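Local coordinates for protein beta-d-glucoside glucohydrolase (Hypocrea jecorina, PDB 3ZZ1) that probably hydrolyses terminal, non-reducing beta-D-glucosyl residues to release beta-D-glucose, acting as a secreted family 3 glycosidase in cellulose degradation, at residues V619-S624 / A655-T660; R91-F96 / K320-A325; A21-Q26 / S47-I52; T7-A12 / W296-Q301. All coordinates share one frame; numbering follows the deposited sequence.

Contact 1: residues V619-S624 / A655-T660; sequences VDIANS and AKLNLT
The axes of strand 619-623, which presents Ile621 and Asn623, and of strand 655-659, with Leu657 and Leu659, differ in direction by 34°. They belong to the two facing antiparallel sheets of the beta-sandwich in the C-terminal fibronectin type III-like domain, so side chains rather than backbone bonds fill the gap. Ile621 works with both branches. CD1, at the end of the longer one, meets Leu657 CD2 at 4.0 Å, while CG2 lies 3.7 Å from Leu659 CD1, the two side chains crossing at about a right angle. CG2 stands anti to the backbone N (CG1 at chi1 -54°), which directs the two branches to different leucines. Leu659 CD1 also packs on the carbonyl oxygen of Ile621, and Phe582 touches Leu659 from strand 582-591, which pairs with the Ile621 strand. At the end of the sandwich the contact turns polar. The amide of Asn623 is held from both ends: OD1 bonds to Thr580 OG1 and Gly625 N, while ND2 donates to Val627 O as well as to Leu659 O. Replacing Asn623 with an alanine would probably leave Val627 O and Leu659 O without this shared donor and Gly625 N and Thr580 OG1 without their partner. The bond from Asn623 ND2 to Leu659 O measures 2.8 Å and lies in the amide plane, but reaches the carbonyl from above its plane.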
# COMPACT_ATOMS: atom_id res chain seq x y z
N VAL A 619 4.50 -10.35 -24.70
CA VAL A 619 4.12 -9.40 -25.75
C VAL A 619 5.30 -8.49 -26.07
O VAL A 619 6.18 -8.28 -25.23
CB VAL A 619 2.91 -8.48 -25.36
CG1 VAL A 619 1.60 -9.23 -25.46
CG2 VAL A 619 3.10 -7.86 -23.96
N ASP A 620 5.31 -7.95 -27.29
CA ASP A 620 6.29 -6.94 -27.68
C ASP A 620 5.67 -5.57 -27.54
O ASP A 620 4.49 -5.38 -27.84
CB ASP A 620 6.75 -7.16 -29.12
CG ASP A 620 7.60 -8.40 -29.28
OD1 ASP A 620 8.02 -8.97 -28.25
OD2 ASP A 620 7.85 -8.80 -30.44
N ILE A 621 6.46 -4.61 -27.07
CA ILE A 621 6.01 -3.23 -26.96
C ILE A 621 7.01 -2.32 -27.66
O ILE A 621 8.21 -2.35 -27.34
CB ILE A 621 5.82 -2.79 -25.49
CG1 ILE A 621 4.89 -3.76 -24.76
CG2 ILE A 621 5.27 -1.37 -25.42
CD1 ILE A 621 5.13 -3.81 -23.29
N ALA A 622 6.52 -1.53 -28.60
CA ALA A 622 7.33 -0.56 -29.32
C ALA A 622 6.82 0.85 -29.07
O ALA A 622 5.61 1.08 -29.01
CB ALA A 622 7.35 -0.86 -30.82
N ASN A 623 7.75 1.79 -28.90
CA ASN A 623 7.43 3.21 -28.81
C ASN A 623 7.27 3.74 -30.23
O ASN A 623 8.25 3.93 -30.95
CB ASN A 623 8.52 3.96 -28.04
CG ASN A 623 8.29 5.47 -27.98
OD1 ASN A 623 7.45 6.04 -28.70
ND2 ASN A 623 9.05 6.14 -27.12
N SER A 624 6.02 3.96 -30.63
CA SER A 624 5.70 4.41 -31.99
C SER A 624 5.56 5.93 -32.10
O SER A 624 5.31 6.46 -33.19
CB SER A 624 4.42 3.74 -32.48
OG SER A 624 3.33 4.03 -31.62
N ALA A 655 4.25 -5.34 -16.47
CA ALA A 655 5.65 -5.08 -16.78
C ALA A 655 5.80 -3.61 -17.13
O ALA A 655 4.88 -3.00 -17.66
CB ALA A 655 6.10 -5.94 -17.95
N LYS A 656 6.96 -3.04 -16.82
CA LYS A 656 7.25 -1.65 -17.19
C LYS A 656 8.50 -1.58 -18.06
O LYS A 656 9.57 -2.06 -17.67
CB LYS A 656 7.39 -0.77 -15.95
CG LYS A 656 7.30 0.73 -16.26
CD LYS A 656 7.16 1.57 -15.00
CE LYS A 656 6.77 3.00 -15.37
NZ LYS A 656 6.62 3.90 -14.19
N LEU A 657 8.35 -0.99 -19.25
CA LEU A 657 9.44 -0.86 -20.22
C LEU A 657 9.67 0.60 -20.61
O LEU A 657 8.76 1.26 -21.12
CB LEU A 657 9.16 -1.69 -21.48
CG LEU A 657 9.41 -3.20 -21.55
CD1 LEU A 657 8.57 -3.99 -20.56
CD2 LEU A 657 9.11 -3.66 -22.95
N ASN A 658 10.88 1.10 -20.37
CA ASN A 658 11.28 2.39 -20.91
C ASN A 658 11.72 2.21 -22.35
O ASN A 658 12.54 1.33 -22.66
CB ASN A 658 12.40 3.02 -20.07
CG ASN A 658 12.72 4.45 -20.50
OD1 ASN A 658 13.52 4.68 -21.42
ND2 ASN A 658 12.11 5.41 -19.83
N LEU A 659 11.14 3.01 -23.24
CA LEU A 659 11.45 2.90 -24.66
C LEU A 659 11.67 4.27 -25.27
O LEU A 659 10.84 5.17 -25.13
CB LEU A 659 10.32 2.16 -25.40
CG LEU A 659 9.90 0.74 -24.96
CD1 LEU A 659 8.47 0.49 -25.39
CD2 LEU A 659 10.83 -0.34 -25.51
N THR A 660 12.81 4.44 -25.94
CA THR A 660 13.04 5.60 -26.80
C THR A 660 12.23 5.42 -28.10
O THR A 660 11.75 4.32 -28.37
CB THR A 660 14.54 5.79 -27.10
OG1 THR A 660 15.08 4.60 -27.70
CG2 THR A 660 15.31 6.09 -25.80

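Contact 2: residues R91-F96 / K320-A325; sequences RERGQF and KTNVRA
Glu92 opens the contact by reaching from helix 87-103 to Asn322 near the start of helix 320-329. With its chain extended, it brings OE2 to 3.0 Å from Asn322 ND2, which donates along a nearly straight path (162°) to the anti side of the carboxylate. The carboxylate and amide planes are steeply turned against each other, and the two side chains slide past in opposite directions. A water donates to the same Glu92 OE2 at 2.6 Å and is hydrogen-bonded to Thr321 OG1, adding a second bridge; Thr321 OG1 also bonds to Asn318 O. Asn322 ND2 has another acceptor in Leu89 O, so the amide nitrogen is gripped from the glutamate and from the preceding turn of the first helix. Arg93 follows, its CB 3.4 Å from Asn322 OD1, while its guanidinium leads away to Thr76 O. One turn on from Glu92, Phe96 takes the glutamate CG over the centre of one ring face, 3.6 Å above the plane. Its CD2 packs at 3.5 Å on Asn322 CB, and Thr321 OG1 sits at the ring edge, 3.8 Å from CE2. His319 also meets this ring, at about 30° between planes. The short helical segments run roughly antiparallel, at 147°. The first belongs to the TIM-barrel-type N-terminal domain; the second leads into strand 332-336 of the other alpha/beta sheet and is tied to that side by the Arg324-Asp516 salt bridge, so the pair sits at the junction of the barrel and alpha/beta sandwich domains that characterise many family 3 glycosidases.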
# COMPACT_ATOMS: atom_id res chain seq x y z
N ARG A 91 10.84 -2.51 -4.62
CA ARG A 91 11.83 -3.24 -3.81
C ARG A 91 12.84 -2.28 -3.19
O ARG A 91 13.18 -2.41 -2.00
CB ARG A 91 12.56 -4.32 -4.62
CG ARG A 91 13.28 -5.33 -3.73
CD ARG A 91 14.46 -6.01 -4.41
NE ARG A 91 15.17 -6.86 -3.44
CZ ARG A 91 16.23 -6.48 -2.73
NH1 ARG A 91 16.76 -5.26 -2.87
NH2 ARG A 91 16.78 -7.33 -1.87
N GLU A 92 13.33 -1.33 -3.98
CA GLU A 92 14.30 -0.35 -3.52
C GLU A 92 13.77 0.47 -2.34
O GLU A 92 14.49 0.70 -1.36
CB GLU A 92 14.74 0.58 -4.66
CG GLU A 92 15.63 1.72 -4.22
CD GLU A 92 16.07 2.60 -5.38
OE1 GLU A 92 17.04 2.23 -6.06
OE2 GLU A 92 15.42 3.64 -5.62
N ARG A 93 12.51 0.90 -2.44
CA ARG A 93 11.83 1.60 -1.36
C ARG A 93 11.91 0.79 -0.06
O ARG A 93 12.23 1.32 1.00
CB ARG A 93 10.37 1.88 -1.74
CG ARG A 93 9.58 2.72 -0.74
CD ARG A 93 8.17 3.04 -1.28
NE ARG A 93 7.24 3.54 -0.27
CZ ARG A 93 6.58 2.78 0.60
NH1 ARG A 93 6.76 1.46 0.63
NH2 ARG A 93 5.75 3.33 1.48
N GLY A 94 11.63 -0.51 -0.16
CA GLY A 94 11.75 -1.42 0.98
C GLY A 94 13.16 -1.50 1.53
O GLY A 94 13.36 -1.41 2.75
N GLN A 95 14.14 -1.65 0.64
CA GLN A 95 15.56 -1.70 1.02
C GLN A 95 16.00 -0.43 1.75
O GLN A 95 16.67 -0.49 2.79
CB GLN A 95 16.45 -1.94 -0.20
CG GLN A 95 17.96 -2.00 0.12
CD GLN A 95 18.84 -1.95 -1.12
OE1 GLN A 95 19.73 -1.10 -1.23
NE2 GLN A 95 18.59 -2.85 -2.07
N PHE A 96 15.61 0.71 1.20
CA PHE A 96 15.99 2.01 1.74
C PHE A 96 15.34 2.24 3.10
O PHE A 96 15.99 2.72 4.03
CB PHE A 96 15.65 3.12 0.74
CG PHE A 96 16.61 3.23 -0.43
CD1 PHE A 96 17.57 2.24 -0.68
CD2 PHE A 96 16.54 4.31 -1.30
CE1 PHE A 96 18.45 2.34 -1.77
CE2 PHE A 96 17.41 4.43 -2.39
CZ PHE A 96 18.37 3.45 -2.62
N LYS A 320 16.80 9.79 -0.90
CA LYS A 320 15.86 10.69 -1.60
C LYS A 320 15.68 10.36 -3.09
O LYS A 320 14.66 10.72 -3.68
CB LYS A 320 16.25 12.17 -1.41
CG LYS A 320 17.55 12.60 -2.10
CD LYS A 320 17.67 14.13 -2.21
CE LYS A 320 17.88 14.82 -0.86
NZ LYS A 320 19.08 14.33 -0.13
N THR A 321 16.67 9.69 -3.68
CA THR A 321 16.59 9.27 -5.08
C THR A 321 15.39 8.35 -5.30
O THR A 321 14.75 8.41 -6.35
CB THR A 321 17.86 8.53 -5.54
OG1 THR A 321 18.08 7.38 -4.72
CG2 THR A 321 19.09 9.46 -5.49
N ASN A 322 15.08 7.52 -4.31
CA ASN A 322 13.92 6.64 -4.40
C ASN A 322 12.63 7.44 -4.32
O ASN A 322 11.70 7.19 -5.09
CB ASN A 322 13.95 5.57 -3.30
CG ASN A 322 12.71 4.67 -3.34
OD1 ASN A 322 11.77 4.87 -2.58
ND2 ASN A 322 12.72 3.68 -4.23
N VAL A 323 12.57 8.39 -3.38
CA VAL A 323 11.38 9.22 -3.19
C VAL A 323 11.14 10.06 -4.45
O VAL A 323 10.02 10.10 -4.97
CB VAL A 323 11.49 10.12 -1.94
CG1 VAL A 323 10.19 10.89 -1.71
CG2 VAL A 323 11.81 9.28 -0.71
N ARG A 324 12.20 10.70 -4.94
CA ARG A 324 12.18 11.43 -6.21
C ARG A 324 11.66 10.56 -7.34
O ARG A 324 10.73 10.95 -8.04
CB ARG A 324 13.59 11.96 -6.54
CG ARG A 324 13.74 12.67 -7.90
CD ARG A 324 13.09 14.04 -7.88
NE ARG A 324 13.34 14.81 -9.10
CZ ARG A 324 14.39 15.61 -9.30
NH1 ARG A 324 15.33 15.74 -8.37
NH2 ARG A 324 14.50 16.28 -10.44
N ALA A 325 12.25 9.38 -7.50
CA ALA A 325 11.88 8.47 -8.59
C ALA A 325 10.41 8.03 -8.52
O ALA A 325 9.71 8.05 -9.53
CB ALA A 325 12.80 7.24 -8.61
O HOH W 1 16.91 5.47 -6.62

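Contact 3: residues A21-Q26 / S47-I52; sequences AKLNLQ and SPASKI
The amide of Asn24 is the flat group here, and the ammonium end of Lys51 lies nearer its ND2 than its CG. At 3.2 Å, Asn24 ND2 and Lys51 NZ are both donors, so the two nitrogens are close but not hydrogen-bonded. Asn24 OD1 caps a backbone N just beyond 21-26, at the start of helix 25-32. What holds Lys51 is its salt bridge to Asp27, whose OD2 also accepts from the backbone N of Asn24; the negative charge probably offsets the closeness of the ammonium to the amide nitrogen. A water extends the network, accepting from Lys51 NZ at 3.0 Å and donating to Lys22 O at 2.7 Å. Lys51 runs out extended, its CD passing 3.7 Å from Lys22 O. Beneath this polar rim Leu23 makes the apolar part of the contact. Its CD2 lies 4.0 Å from Ile52 CG1 and as near to CG2, in the fork of the isoleucine, the two side chains crossing almost perpendicularly; with CG1 between the backbone N and carbonyl carbon (chi1 54°), both branches meet that methyl. Ala49 CB adds a looser touch on it, and Ile31 of helix 25-32 packs against both Leu23 and Ala49. The whole fastens the loop between strands 44-45 and 58-60 to a helix start at which Asn24 is the N-cap and Asp27 answers from the first turn, consistent with a capping box.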
# COMPACT_ATOMS: atom_id res chain seq x y z
N ALA A 21 14.83 -23.50 25.01
CA ALA A 21 15.18 -24.49 26.03
C ALA A 21 15.94 -23.90 27.22
O ALA A 21 15.98 -24.50 28.29
CB ALA A 21 15.96 -25.64 25.41
N LYS A 22 16.52 -22.71 27.02
CA LYS A 22 17.29 -22.04 28.07
C LYS A 22 16.43 -21.06 28.88
O LYS A 22 16.91 -20.44 29.83
CB LYS A 22 18.49 -21.31 27.44
CG LYS A 22 19.43 -22.22 26.67
CD LYS A 22 20.44 -21.43 25.85
CE LYS A 22 21.51 -20.79 26.72
NZ LYS A 22 22.68 -20.36 25.90
N LEU A 23 15.15 -20.94 28.53
CA LEU A 23 14.28 -19.95 29.15
C LEU A 23 13.28 -20.53 30.16
O LEU A 23 12.88 -21.69 30.05
CB LEU A 23 13.55 -19.14 28.08
CG LEU A 23 14.39 -18.48 26.98
CD1 LEU A 23 13.50 -17.80 25.94
CD2 LEU A 23 15.42 -17.49 27.54
N ASN A 24 12.91 -19.71 31.14
CA ASN A 24 11.82 -20.04 32.06
C ASN A 24 10.56 -19.26 31.69
O ASN A 24 10.56 -18.54 30.69
CB ASN A 24 12.22 -19.84 33.53
CG ASN A 24 12.50 -18.38 33.89
OD1 ASN A 24 11.93 -17.46 33.32
ND2 ASN A 24 13.39 -18.17 34.87
N LEU A 25 9.50 -19.39 32.48
CA LEU A 25 8.22 -18.78 32.12
C LEU A 25 8.27 -17.25 32.09
O LEU A 25 7.70 -16.63 31.18
CB LEU A 25 7.08 -19.27 33.04
CG LEU A 25 5.65 -18.78 32.78
CD1 LEU A 25 5.18 -19.02 31.34
CD2 LEU A 25 4.67 -19.41 33.76
N GLN A 26 8.95 -16.64 33.05
CA GLN A 26 9.05 -15.18 33.10
C GLN A 26 9.79 -14.63 31.88
O GLN A 26 9.37 -13.63 31.29
CB GLN A 26 9.69 -14.69 34.40
CG GLN A 26 9.49 -13.18 34.65
CD GLN A 26 8.03 -12.71 34.48
OE1 GLN A 26 7.10 -13.30 35.03
NE2 GLN A 26 7.85 -11.64 33.71
N SER A 47 10.19 -7.20 26.86
CA SER A 47 11.20 -7.32 27.91
C SER A 47 12.40 -8.16 27.46
O SER A 47 12.21 -9.24 26.91
CB SER A 47 10.59 -7.89 29.19
OG SER A 47 9.72 -6.95 29.80
N PRO A 48 13.64 -7.68 27.70
CA PRO A 48 14.82 -8.42 27.25
C PRO A 48 15.01 -9.78 27.96
O PRO A 48 14.59 -9.95 29.11
CB PRO A 48 15.99 -7.48 27.59
CG PRO A 48 15.46 -6.60 28.68
CD PRO A 48 14.00 -6.42 28.38
N ALA A 49 15.62 -10.73 27.26
CA ALA A 49 15.99 -12.01 27.84
C ALA A 49 17.50 -12.22 27.66
O ALA A 49 17.96 -12.71 26.62
CB ALA A 49 15.19 -13.15 27.21
N SER A 50 18.25 -11.83 28.68
CA SER A 50 19.71 -11.82 28.65
C SER A 50 20.33 -13.21 28.53
O SER A 50 21.45 -13.34 28.02
CB SER A 50 20.24 -11.13 29.92
OG SER A 50 19.79 -11.82 31.07
N LYS A 51 19.60 -14.22 28.98
CA LYS A 51 20.06 -15.61 28.93
C LYS A 51 20.39 -16.06 27.51
O LYS A 51 21.21 -16.95 27.31
CB LYS A 51 19.02 -16.55 29.54
CG LYS A 51 18.92 -16.47 31.05
CD LYS A 51 17.71 -17.26 31.55
CE LYS A 51 17.25 -16.75 32.90
NZ LYS A 51 16.16 -17.60 33.45
N ILE A 52 19.74 -15.43 26.53
CA ILE A 52 19.97 -15.73 25.12
C ILE A 52 20.39 -14.48 24.33
O ILE A 52 20.32 -14.46 23.09
CB ILE A 52 18.75 -16.41 24.46
CG1 ILE A 52 17.48 -15.56 24.66
CG2 ILE A 52 18.56 -17.82 25.02
CD1 ILE A 52 16.43 -15.79 23.60
O HOH W 2 15.99 -20.34 32.32

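Contact 4: residues T7-A12 / W296-Q301; sequences TPWGTA and WYLTGQ
Thr7 OG1, at the head of the helix that sets Pro8 and Trp9 against Leu298, is hydrogen-bonded to both Gly10 N and Pro4 O. The bond from Gly10 N, 3.3 Å long and bent to 148°, makes Thr7 the N-cap of helix 8-20; a CB on Gly10 would be crowded by this oxygen. Across the contact, Leu298 supplies most of the packing. CD1 rests 3.6 Å from Pro8 CB and also touches the proline carbonyl. CD2 makes a CH-pi contact over one face of the Trp9 six-membered ring, 3.7 Å from its centroid and 18° off the normal. With CG anti to the backbone N (chi1 177°), the leucine reaches both partners at once. The arrangement joins the N-terminal helix to the end of helix 282-298, on the barrel domain, where the chain leaves the helix in a Schellman motif: Gly300 N, of a residue with positive phi, donates to Tyr297 O, and Gln301 N to Trp296 O. Trp9 also packs against Asn196 and Pro230, so an alanine here would probably open a gap between Leu298 and those loops, depriving CD2 of its aromatic face. One turn on, Ala12 closes the contact, its CB 3.9 Å from Leu298 CB and 4.3 Å from Tyr297 CB. The Tyr297 ring leads away from Ala12 and touches Lys15 and Ala19, further along helix 8-20.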
# COMPACT_ATOMS: atom_id res chain seq x y z
N THR A 7 15.66 -24.31 4.57
CA THR A 7 15.10 -23.02 4.17
C THR A 7 15.39 -21.98 5.26
O THR A 7 15.66 -22.35 6.41
CB THR A 7 13.56 -23.10 3.91
OG1 THR A 7 12.87 -23.38 5.14
CG2 THR A 7 13.23 -24.17 2.86
N PRO A 8 15.35 -20.68 4.91
CA PRO A 8 15.62 -19.66 5.92
C PRO A 8 14.78 -19.79 7.20
O PRO A 8 15.33 -19.68 8.30
CB PRO A 8 15.31 -18.36 5.17
CG PRO A 8 15.68 -18.67 3.75
CD PRO A 8 15.23 -20.10 3.56
N TRP A 9 13.49 -20.06 7.07
CA TRP A 9 12.61 -20.25 8.25
C TRP A 9 12.93 -21.53 9.02
O TRP A 9 12.79 -21.56 10.25
CB TRP A 9 11.14 -20.26 7.84
CG TRP A 9 10.45 -18.92 7.85
CD1 TRP A 9 9.90 -18.29 6.78
CD2 TRP A 9 10.23 -18.06 8.98
NE1 TRP A 9 9.34 -17.09 7.17
CE2 TRP A 9 9.54 -16.92 8.51
CE3 TRP A 9 10.55 -18.14 10.35
CZ2 TRP A 9 9.16 -15.87 9.35
CZ3 TRP A 9 10.17 -17.08 11.18
CH2 TRP A 9 9.48 -15.96 10.68
N GLY A 10 13.33 -22.57 8.30
CA GLY A 10 13.68 -23.86 8.91
C GLY A 10 14.88 -23.76 9.83
O GLY A 10 14.87 -24.28 10.95
N THR A 11 15.91 -23.07 9.35
CA THR A 11 17.14 -22.84 10.12
C THR A 11 16.87 -21.89 11.28
O THR A 11 17.41 -22.09 12.37
CB THR A 11 18.27 -22.31 9.21
OG1 THR A 11 18.51 -23.27 8.16
CG2 THR A 11 19.57 -22.09 10.00
N ALA A 12 16.04 -20.87 11.05
CA ALA A 12 15.63 -19.94 12.11
C ALA A 12 14.90 -20.68 13.22
O ALA A 12 15.07 -20.37 14.40
CB ALA A 12 14.76 -18.83 11.54
N TRP A 296 13.65 -13.14 14.75
CA TRP A 296 14.88 -12.49 15.17
C TRP A 296 16.10 -13.18 14.55
O TRP A 296 17.00 -12.51 14.02
CB TRP A 296 14.93 -12.52 16.70
CG TRP A 296 16.06 -11.78 17.38
CD1 TRP A 296 16.33 -10.45 17.31
CD2 TRP A 296 17.02 -12.34 18.29
NE1 TRP A 296 17.41 -10.14 18.10
CE2 TRP A 296 17.85 -11.29 18.71
CE3 TRP A 296 17.25 -13.63 18.78
CZ2 TRP A 296 18.92 -11.49 19.60
CZ3 TRP A 296 18.32 -13.83 19.67
CH2 TRP A 296 19.13 -12.76 20.07
N TYR A 297 16.11 -14.51 14.59
CA TYR A 297 17.19 -15.29 14.00
C TYR A 297 17.18 -15.24 12.48
O TYR A 297 18.24 -15.22 11.85
CB TYR A 297 17.14 -16.75 14.47
CG TYR A 297 17.65 -16.96 15.88
CD1 TYR A 297 18.98 -16.70 16.20
CD2 TYR A 297 16.81 -17.42 16.88
CE1 TYR A 297 19.47 -16.90 17.50
CE2 TYR A 297 17.28 -17.62 18.18
CZ TYR A 297 18.61 -17.36 18.48
OH TYR A 297 19.07 -17.56 19.76
N LEU A 298 15.98 -15.23 11.90
CA LEU A 298 15.77 -15.16 10.45
C LEU A 298 16.40 -13.92 9.83
O LEU A 298 16.97 -13.98 8.75
CB LEU A 298 14.27 -15.21 10.11
CG LEU A 298 13.83 -15.09 8.64
CD1 LEU A 298 13.99 -16.40 7.90
CD2 LEU A 298 12.39 -14.61 8.55
N THR A 299 16.26 -12.79 10.53
CA THR A 299 16.76 -11.50 10.06
C THR A 299 18.18 -11.23 10.51
O THR A 299 18.73 -10.16 10.23
CB THR A 299 15.86 -10.35 10.54
OG1 THR A 299 15.57 -10.51 11.93
CG2 THR A 299 14.55 -10.31 9.75
N GLY A 300 18.78 -12.19 11.21
CA GLY A 300 20.17 -12.10 11.65
C GLY A 300 20.42 -11.09 12.75
O GLY A 300 21.54 -10.63 12.95
N GLN A 301 19.37 -10.74 13.49
CA GLN A 301 19.47 -9.72 14.53
C GLN A 301 20.13 -10.26 15.80
O GLN A 301 20.44 -9.50 16.72
CB GLN A 301 18.09 -9.11 14.83
CG GLN A 301 17.43 -8.46 13.61
CD GLN A 301 16.06 -7.85 13.90
OE1 GLN A 301 15.62 -6.94 13.19
NE2 GLN A 301 15.39 -8.34 14.94

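How the contacts relate
Contacts 3 and 4 are neighbours, their centres 19 Å apart, and they touch where Ile52 O packs on Trp296 CH2; both fasten N-terminal pieces, through consecutive helices 8-20 and 25-32, to the barrel domain. The two segments of contact 3 fall between those of contact 4 along the chain. Contact 2 lies about 25 Å from contact 4, between centres; their segments alternate in sequence, and helix 282-298 is followed by helix 320-329, which leads into the second alpha/beta domain. Contact 1 comes last, 23 Å from contact 2 and 56 Å from contact 3, centre to centre. Thus the N-terminal helices pack on the barrel, the barrel meets the second domain, and the C-terminal sandwich closes within itself.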